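Local atomic coordinates of 2-aminomuconate 6-semialdehyde dehydrogenase (Burkholderia cenocepacia, PDB entry 4U3W), a protein that probably oxidises 2-aminomuconate 6-semialdehyde to 2-aminomuconate with NAD+ as coenzyme, as a member of the aldehyde dehydrogenase family. Residues 362-367 with 396-401. Residues are numbered along the deposited sequence; the frame is centred on the assembly and turned at random.
Sequences RLAVEE and TGLPDS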
loop_
_atom_site.group_PDB
_atom_site.type_symbol
_atom_site.label_atom_id
_atom_site.label_comp_id
_atom_site.label_asym_id
_atom_site.label_seq_id
_atom_site.Cartn_x
_atom_site.Cartn_y
_atom_site.Cartn_z
ATOM N N ARG A 362 7.421 -46.331 19.870
ATOM C CA ARG A 362 8.059 -47.616 19.637
ATOM C C ARG A 362 8.959 -47.572 18.399
ATOM O O ARG A 362 10.059 -48.131 18.404
ATOM C CB ARG A 362 7.005 -48.754 19.500
ATOM C CG ARG A 362 6.238 -49.039 20.790
ATOM C CD ARG A 362 5.376 -50.327 20.735
ATOM N NE ARG A 362 4.323 -50.305 19.722
ATOM C CZ ARG A 362 3.142 -49.702 19.876
ATOM N NH1 ARG A 362 2.862 -49.038 20.997
ATOM N NH2 ARG A 362 2.239 -49.756 18.898
ATOM N N LEU A 363 8.509 -46.917 17.327
ATOM C CA LEU A 363 9.361 -46.811 16.129
ATOM C C LEU A 363 10.693 -46.076 16.390
ATOM O O LEU A 363 11.737 -46.509 15.887
ATOM C CB LEU A 363 8.607 -46.113 14.995
ATOM C CG LEU A 363 9.423 -45.910 13.726
ATOM C CD1 LEU A 363 9.889 -47.228 13.131
ATOM C CD2 LEU A 363 8.698 -45.060 12.702
ATOM N N ALA A 364 10.663 -44.972 17.160
ATOM C CA ALA A 364 11.898 -44.242 17.505
ATOM C C ALA A 364 12.896 -45.169 18.169
ATOM O O ALA A 364 14.087 -45.175 17.815
ATOM C CB ALA A 364 11.616 -43.033 18.428
ATOM N N VAL A 365 12.422 -45.979 19.108
ATOM C CA VAL A 365 13.310 -46.945 19.760
ATOM C C VAL A 365 13.925 -47.970 18.747
ATOM O O VAL A 365 15.131 -48.284 18.823
ATOM C CB VAL A 365 12.566 -47.722 20.903
ATOM C CG1 VAL A 365 13.410 -48.876 21.409
ATOM C CG2 VAL A 365 12.236 -46.796 22.049
ATOM N N GLU A 366 13.117 -48.501 17.817
ATOM C CA GLU A 366 13.668 -49.399 16.777
ATOM C C GLU A 366 14.694 -48.684 15.862
ATOM O O GLU A 366 15.639 -49.308 15.375
ATOM C CB GLU A 366 12.534 -50.020 15.936
ATOM N N GLU A 367 14.509 -47.375 15.633
ATOM C CA GLU A 367 15.412 -46.623 14.771
ATOM C C GLU A 367 16.688 -46.229 15.531
ATOM O O GLU A 367 17.570 -45.580 14.956
ATOM C CB GLU A 367 14.734 -45.355 14.189
ATOM C CG GLU A 367 13.606 -45.645 13.213
ATOM C CD GLU A 367 13.095 -44.434 12.431
ATOM O OE1 GLU A 367 12.756 -43.383 13.032
ATOM O OE2 GLU A 367 12.999 -44.561 11.186
ATOM N N THR A 396 17.322 -38.400 21.512
ATOM C CA THR A 396 18.528 -38.051 20.767
ATOM C C THR A 396 19.051 -39.243 19.932
ATOM O O THR A 396 18.516 -40.362 20.022
ATOM C CB THR A 396 19.686 -37.560 21.717
ATOM O OG1 THR A 396 19.937 -38.559 22.702
ATOM C CG2 THR A 396 19.311 -36.272 22.429
ATOM N N GLY A 397 20.091 -39.022 19.123
ATOM C CA GLY A 397 20.756 -40.145 18.453
ATOM C C GLY A 397 20.217 -40.582 17.104
ATOM O O GLY A 397 20.734 -41.503 16.509
ATOM N N LEU A 398 19.185 -39.932 16.589
ATOM C CA LEU A 398 18.640 -40.324 15.278
ATOM C C LEU A 398 19.235 -39.482 14.125
ATOM O O LEU A 398 19.437 -38.279 14.276
ATOM C CB LEU A 398 17.118 -40.200 15.299
ATOM C CG LEU A 398 16.398 -41.095 16.315
ATOM C CD1 LEU A 398 14.903 -40.758 16.371
ATOM C CD2 LEU A 398 16.590 -42.578 15.914
ATOM N N PRO A 399 19.511 -40.113 12.971
ATOM C CA PRO A 399 20.015 -39.388 11.795
ATOM C C PRO A 399 18.891 -38.621 11.097
ATOM O O PRO A 399 17.737 -38.997 11.304
ATOM C CB PRO A 399 20.562 -40.507 10.897
ATOM C CG PRO A 399 19.677 -41.704 11.230
ATOM C CD PRO A 399 19.435 -41.580 12.732
ATOM N N ASP A 400 19.228 -37.620 10.281
ATOM C CA ASP A 400 18.234 -36.767 9.615
ATOM C C ASP A 400 17.259 -37.558 8.733
ATOM O O ASP A 400 16.127 -37.106 8.437
ATOM C CB ASP A 400 18.955 -35.691 8.774
ATOM C CG ASP A 400 19.621 -34.602 9.640
ATOM O OD1 ASP A 400 19.565 -34.692 10.888
ATOM O OD2 ASP A 400 20.189 -33.647 9.061
ATOM N N SER A 401 17.679 -38.765 8.357
ATOM C CA SER A 401 16.909 -39.648 7.489
ATOM C C SER A 401 15.858 -40.489 8.211
ATOM O O SER A 401 15.040 -41.149 7.559
ATOM C CB SER A 401 17.876 -40.589 6.775
ATOM O OG SER A 401 18.547 -41.347 7.759
HETATM O O HOH W 1 20.120 -44.060 14.851
#
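Leu-398 and Glu-367 have nearly the same first torsion: each carries CG anti to the carbonyl carbon, with chi1 -62° in the leucine. CB of Leu-398 already points toward the end of helix 351-366, and with chi2 173° the two methyls reach it. CD2 does most of the touching. It lies 3.3 Å from the backbone O of Glu-367 and 3.8 Å from Glu-367 CB, so it meets both the main chain and the root of the side chain. The other methyl, CD1, faces Ala-364, loosely, with 4.5 Å between CD1 and Ala-364 CB. Ala-369 and Val-405 also touch the leucine side chain.

The contact lies in the α/β domain that, in aldehyde dehydrogenases, carries the catalytic cysteine. It joins the C-terminal end of helix 351-366 to the loop after strand 393-396, the second strand of the seven-stranded sheet, beside edge strand 370-373. A single water ties the two backbones together. It donates to Glu-367 O at 3.0 Å and to Gly-397 O at 3.1 Å.

The chain of Glu-367 runs extended beyond CG, with chi2 -169°, and carries the carboxylate away from the leucine to helix 403-406. There OE2 accepts from Arg-403 N and OE1 from Cys-404 N. Two backbone N-H groups at the start of that helix thus hold the carboxylate. On the loop side, Leu-398 N is hydrogen-bonded to His-415 NE2.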